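Local atomic coordinates of GTPase subunit of restriction endonuclease (Thermococcus gammatolerans, PDB entry 6P0F), a protein that probably recognises modified DNA through its N-terminal YTH-like domain, as part of a McrB-type GTPase subunit of a restriction endonuclease. Residues G35-D40 against V101-N106; M70-V75 against S143-N148. All blocks are in the same frame, centred on the assembly; numbering follows the deposited sequence.

Interaction 1 of 2, residues G35-D40 against V101-N106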
loop_
_atom_site.group_PDB
_atom_site.type_symbol
_atom_site.label_atom_id
_atom_site.label_comp_id
_atom_site.label_asym_id
_atom_site.label_seq_id
_atom_site.Cartn_x
_atom_site.Cartn_y
_atom_site.Cartn_z
ATOM N N GLY A 35 21.459 7.718 -2.965
ATOM C CA GLY A 35 22.271 7.902 -1.788
ATOM C C GLY A 35 21.736 7.209 -0.567
ATOM O O GLY A 35 22.472 7.053 0.409
ATOM N N GLN A 36 20.475 6.790 -0.594
ATOM C CA GLN A 36 19.841 6.118 0.523
ATOM C C GLN A 36 19.302 4.747 0.179
ATOM O O GLN A 36 19.414 3.819 0.987
ATOM C CB GLN A 36 18.693 6.980 1.065
ATOM C CG GLN A 36 19.133 8.333 1.572
ATOM C CD GLN A 36 19.952 8.237 2.842
ATOM O OE1 GLN A 36 19.772 7.331 3.657
ATOM N NE2 GLN A 36 20.856 9.177 3.010
ATOM N N ILE A 37 18.663 4.615 -0.981
ATOM C CA ILE A 37 18.177 3.343 -1.498
ATOM C C ILE A 37 19.185 2.867 -2.540
ATOM O O ILE A 37 19.635 3.655 -3.372
ATOM C CB ILE A 37 16.767 3.494 -2.109
ATOM C CG1 ILE A 37 15.767 4.003 -1.072
ATOM C CG2 ILE A 37 16.357 2.205 -2.745
ATOM C CD1 ILE A 37 15.502 3.024 0.077
ATOM N N GLY A 38 19.564 1.596 -2.477
ATOM C CA GLY A 38 20.567 1.068 -3.372
ATOM C C GLY A 38 20.181 1.178 -4.836
ATOM O O GLY A 38 19.016 1.022 -5.203
ATOM N N PRO A 39 21.167 1.397 -5.707
ATOM C CA PRO A 39 20.846 1.597 -7.130
ATOM C C PRO A 39 20.212 0.367 -7.760
ATOM O O PRO A 39 19.458 0.470 -8.731
ATOM C CB PRO A 39 22.213 1.930 -7.750
ATOM C CG PRO A 39 23.201 1.331 -6.791
ATOM C CD PRO A 39 22.612 1.540 -5.444
ATOM N N ASP A 40 20.464 -0.817 -7.219
ATOM C CA ASP A 40 19.810 -2.010 -7.747
ATOM C C ASP A 40 18.293 -1.906 -7.610
ATOM O O ASP A 40 17.535 -2.235 -8.527
ATOM C CB ASP A 40 20.334 -3.232 -6.982
ATOM C CG ASP A 40 20.025 -3.106 -5.476
ATOM O OD1 ASP A 40 20.282 -2.018 -4.950
ATOM O OD2 ASP A 40 19.328 -3.968 -4.972
ATOM N N VAL A 101 12.194 -3.385 1.015
ATOM C CA VAL A 101 13.454 -2.928 1.567
ATOM C C VAL A 101 13.201 -2.671 3.038
ATOM O O VAL A 101 12.353 -1.844 3.373
ATOM C CB VAL A 101 13.963 -1.645 0.884
ATOM C CG1 VAL A 101 15.244 -1.183 1.558
ATOM C CG2 VAL A 101 14.162 -1.877 -0.620
ATOM N N GLU A 102 13.923 -3.355 3.910
ATOM C CA GLU A 102 13.913 -3.026 5.325
ATOM C C GLU A 102 15.007 -1.996 5.595
ATOM O O GLU A 102 16.197 -2.276 5.398
ATOM C CB GLU A 102 14.113 -4.276 6.185
ATOM C CG GLU A 102 14.211 -3.953 7.673
ATOM C CD GLU A 102 14.578 -5.171 8.541
ATOM O OE1 GLU A 102 14.790 -4.985 9.762
ATOM O OE2 GLU A 102 14.755 -6.273 7.974
ATOM N N ILE A 103 14.615 -0.810 6.041
ATOM C CA ILE A 103 15.576 0.198 6.477
ATOM C C ILE A 103 15.928 -0.085 7.933
ATOM O O ILE A 103 15.042 -0.270 8.773
ATOM C CB ILE A 103 15.016 1.622 6.318
ATOM C CG1 ILE A 103 14.609 1.879 4.858
ATOM C CG2 ILE A 103 16.049 2.645 6.782
ATOM C CD1 ILE A 103 15.729 1.771 3.877
ATOM N N SER A 104 17.218 -0.098 8.240
ATOM C CA SER A 104 17.630 -0.342 9.611
ATOM C C SER A 104 17.154 0.782 10.526
ATOM O O SER A 104 17.102 1.955 10.140
ATOM C CB SER A 104 19.146 -0.466 9.685
ATOM O OG SER A 104 19.714 0.748 10.134
ATOM N N GLU A 105 16.832 0.422 11.772
ATOM C CA GLU A 105 16.415 1.431 12.742
ATOM C C GLU A 105 17.372 2.614 12.806
ATOM O O GLU A 105 16.967 3.732 13.147
ATOM C CB GLU A 105 16.317 0.824 14.145
ATOM C CG GLU A 105 15.486 -0.421 14.284
ATOM C CD GLU A 105 15.385 -0.875 15.745
ATOM O OE1 GLU A 105 14.368 -1.512 16.098
ATOM O OE2 GLU A 105 16.321 -0.580 16.531
ATOM N N ASN A 106 18.655 2.386 12.524
ATOM C CA ASN A 106 19.662 3.433 12.629
ATOM C C ASN A 106 19.741 4.322 11.390
ATOM O O ASN A 106 20.503 5.294 11.386
ATOM C CB ASN A 106 21.050 2.808 12.858
ATOM C CG ASN A 106 21.053 1.752 13.959
ATOM O OD1 ASN A 106 21.324 0.570 13.716
ATOM N ND2 ASN A 106 20.759 2.177 15.174
#

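Interaction 2 of 2, residues M70-V75 against S143-N148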
loop_
_atom_site.group_PDB
_atom_site.type_symbol
_atom_site.label_atom_id
_atom_site.label_comp_id
_atom_site.label_asym_id
_atom_site.label_seq_id
_atom_site.Cartn_x
_atom_site.Cartn_y
_atom_site.Cartn_z
HETATM N N MSE A 70 0.225 -8.333 -3.755
HETATM C CA MSE A 70 -0.678 -7.291 -4.212
HETATM C C MSE A 70 -1.231 -6.561 -2.990
HETATM O O MSE A 70 -1.485 -7.165 -1.947
HETATM C CB MSE A 70 -1.789 -7.903 -5.046
HETATM C CG MSE A 70 -1.259 -8.301 -6.369
HETATM SE SE MSE A 70 -2.534 -9.448 -7.219
HETATM C CE MSE A 70 -4.147 -8.536 -6.766
ATOM N N VAL A 71 -1.439 -5.251 -3.145
ATOM C CA VAL A 71 -1.944 -4.405 -2.064
ATOM C C VAL A 71 -3.153 -3.631 -2.575
ATOM O O VAL A 71 -3.070 -2.934 -3.596
ATOM C CB VAL A 71 -0.871 -3.437 -1.545
ATOM C CG1 VAL A 71 -1.505 -2.534 -0.489
ATOM C CG2 VAL A 71 0.336 -4.175 -0.969
ATOM N N LEU A 72 -4.272 -3.747 -1.862
ATOM C CA LEU A 72 -5.423 -2.870 -2.043
ATOM C C LEU A 72 -5.300 -1.778 -0.986
ATOM O O LEU A 72 -5.350 -2.069 0.210
ATOM C CB LEU A 72 -6.742 -3.616 -1.859
ATOM C CG LEU A 72 -7.085 -4.556 -3.018
ATOM C CD1 LEU A 72 -8.106 -5.565 -2.502
ATOM C CD2 LEU A 72 -7.582 -3.830 -4.241
ATOM N N PHE A 73 -5.066 -0.548 -1.415
ATOM C CA PHE A 73 -5.106 0.601 -0.515
ATOM C C PHE A 73 -6.549 1.085 -0.482
ATOM O O PHE A 73 -7.082 1.557 -1.493
ATOM C CB PHE A 73 -4.180 1.714 -0.999
ATOM C CG PHE A 73 -2.733 1.425 -0.855
ATOM C CD1 PHE A 73 -2.076 1.549 0.350
ATOM C CD2 PHE A 73 -2.003 1.060 -1.976
ATOM C CE1 PHE A 73 -0.715 1.307 0.441
ATOM C CE2 PHE A 73 -0.627 0.820 -1.886
ATOM C CZ PHE A 73 0.006 0.946 -0.688
ATOM N N TYR A 74 -7.199 0.955 0.673
ATOM C CA TYR A 74 -8.507 1.537 0.906
ATOM C C TYR A 74 -8.307 2.955 1.427
ATOM O O TYR A 74 -7.517 3.148 2.340
ATOM C CB TYR A 74 -9.248 0.715 1.960
ATOM C CG TYR A 74 -9.862 -0.598 1.552
ATOM C CD1 TYR A 74 -9.548 -1.216 0.350
ATOM C CD2 TYR A 74 -10.767 -1.220 2.393
ATOM C CE1 TYR A 74 -10.128 -2.426 -0.003
ATOM C CE2 TYR A 74 -11.362 -2.429 2.049
ATOM C CZ TYR A 74 -11.025 -3.029 0.865
ATOM O OH TYR A 74 -11.623 -4.226 0.519
ATOM N N VAL A 75 -9.012 3.931 0.858
ATOM C CA VAL A 75 -8.841 5.332 1.243
ATOM C C VAL A 75 -10.201 5.885 1.652
ATOM O O VAL A 75 -11.143 5.890 0.851
ATOM C CB VAL A 75 -8.229 6.155 0.102
ATOM C CG1 VAL A 75 -8.044 7.614 0.543
ATOM C CG2 VAL A 75 -6.903 5.534 -0.355
ATOM N N SER A 143 -17.701 -5.979 -0.839
ATOM C CA SER A 143 -18.791 -6.886 -1.198
ATOM C C SER A 143 -18.286 -8.028 -2.059
ATOM O O SER A 143 -18.583 -9.202 -1.791
ATOM C CB SER A 143 -19.886 -6.094 -1.900
ATOM O OG SER A 143 -20.493 -5.220 -0.951
ATOM N N LYS A 144 -17.480 -7.716 -3.078
ATOM C CA LYS A 144 -16.946 -8.773 -3.924
ATOM C C LYS A 144 -16.078 -9.735 -3.118
ATOM O O LYS A 144 -16.059 -10.944 -3.392
ATOM C CB LYS A 144 -16.158 -8.167 -5.090
ATOM C CG LYS A 144 -15.948 -9.126 -6.239
ATOM C CD LYS A 144 -17.273 -9.670 -6.805
ATOM C CE LYS A 144 -17.123 -10.218 -8.224
ATOM N NZ LYS A 144 -18.449 -10.364 -8.911
ATOM N N LEU A 145 -15.364 -9.229 -2.114
ATOM C CA LEU A 145 -14.494 -10.062 -1.289
ATOM C C LEU A 145 -15.248 -10.810 -0.188
ATOM O O LEU A 145 -14.630 -11.617 0.516
ATOM C CB LEU A 145 -13.405 -9.220 -0.619
ATOM C CG LEU A 145 -12.260 -8.760 -1.535
ATOM C CD1 LEU A 145 -11.400 -7.698 -0.863
ATOM C CD2 LEU A 145 -11.397 -9.939 -1.926
ATOM N N GLY A 146 -16.524 -10.507 0.021
ATOM C CA GLY A 146 -17.288 -11.131 1.089
ATOM C C GLY A 146 -17.119 -10.497 2.444
ATOM O O GLY A 146 -17.449 -11.125 3.458
ATOM N N TYR A 147 -16.566 -9.292 2.509
ATOM C CA TYR A 147 -16.463 -8.543 3.744
ATOM C C TYR A 147 -17.673 -7.625 3.902
ATOM O O TYR A 147 -18.361 -7.291 2.935
ATOM C CB TYR A 147 -15.178 -7.700 3.749
ATOM C CG TYR A 147 -13.875 -8.440 3.790
ATOM C CD1 TYR A 147 -13.631 -9.425 4.712
ATOM C CD2 TYR A 147 -12.835 -8.061 2.956
ATOM C CE1 TYR A 147 -12.416 -10.036 4.784
ATOM C CE2 TYR A 147 -11.626 -8.681 3.001
ATOM C CZ TYR A 147 -11.413 -9.663 3.896
ATOM O OH TYR A 147 -10.187 -10.257 3.949
ATOM N N ASN A 148 -17.926 -7.202 5.142
ATOM C CA ASN A 148 -18.920 -6.177 5.344
ATOM C C ASN A 148 -18.558 -4.946 4.544
ATOM O O ASN A 148 -17.367 -4.617 4.398
ATOM C CB ASN A 148 -19.044 -5.825 6.823
ATOM C CG ASN A 148 -19.694 -6.942 7.642
ATOM O OD1 ASN A 148 -20.120 -7.979 7.104
ATOM N ND2 ASN A 148 -19.761 -6.737 8.951
#

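Interaction 1 of 2, residues G35-D40 against V101-N106
I37 meets I103 and V101 through a single methyl group, a compact example of how a loop can be seated on the end of a strand and the loop that follows it without any polar link between the two. CD1 of I37 lies 4.0 Å from CD1 of I103, and the two isoleucine side chains cross at about a right angle. The same I37 CD1 stands 4.5 Å from CG1 of V101. V101 CG1 and I103 CD1 are only 3.8 Å apart, and the three methyls therefore form a small triangular cluster, with one corner from I37, one from V101 at the strand end and one from I103 just beyond it.

The torsions of I37 explain this reach. Its CB bond does not aim at 101-106, but CG1 turns beside the backbone N (chi1 -59°) and a second bend (chi2 -66°) carries CD1 over to V101 and I103. V101 and I103, by contrast, already face the loop from their CB atoms. The contact is small, burying 93 Å² in all, of which I37 gives the largest share.

Neighbours on the same chain enlarge the apolar patch: L124 and F110 touch both isoleucines, and L42 also packs on I37. E102, between V101 and I103, engages R122 in a salt bridge instead, and backbone bonds of V101 to L124 and of I103 to R122 tie this part of the chain to strand 123-127 and the residue before it. Just after I37, G38 occupies the N-cap of helix 39-45, whose C45 is joined by a disulfide to C98 of strand 91-102. Loop, helix 39-45 and strand 91-102 are thus joined by apolar packing and a disulfide at one end of the mixed, curled sheet of this YTH-type domain.

Interaction 2 of 2, residues M70-V75 against S143-N148
L145 reaches across to strand 70-75 with its CD1 methyl, which approaches two residues of that strand. The nearer is Y74, whose hydroxyl oxygen OH lies 3.7 Å from L145 CD1, so the methyl meets the phenol at its far end and not over the ring. On L72 the meeting is methyl to methyl, L72 CD1 to L145 CD1 at 4.3 Å. L72 and Y74 are two residues apart in the strand and project from the same side of it, and L145 thus addresses both, its side chain running obliquely to that of Y74. CG of Y74 sits beside the backbone N (chi1 -77°), which sends the ring out from the strand toward the helix end and puts its hydroxyl beside L145.

The oxygen that touches a methyl here has its polar need met by N142, whose OD1 is hydrogen-bonded to Y74 OH from the same helix, 138-145. This is the helix-on-sheet packing of an alpha/beta domain, in which the last turn of a short helix lies over a strand flanked by 5-11 (parallel) and 91-102 (antiparallel).

The end of the helix probably helps to place L145. G146 leaves the helical conformation with phi 83° in a Schellman motif, and its N bonds to S143 O at 3.0 Å. Further contacts come from helix 160-174, where R162 binds the carbonyl of L145 and V166 packs on its side chain. On the strand side, L72 is flanked by V92, L94 and L134, while Y74 is bordered by I7 and F152.

How the interactions relate
In both contacts, a terminal methyl of a residue outside the sheet (I37 in interaction 1, L145 in interaction 2) meets residues of the sheet or its immediate continuation. Their centres are 30 Å apart and their nearest atoms about 12 Å, so they do not touch, and they lie on opposite sides of the chain's centre. The connection runs through the sheet: strand 70-76 of interaction 2 pairs antiparallel with strand 91-102 of interaction 1. In chain order the segments alternate, 35-40, 70-75, 101-106 and 143-148. Near interaction 2, N148 N is hydrogen-bonded to a MES molecule, most likely a component of the crystallisation solution.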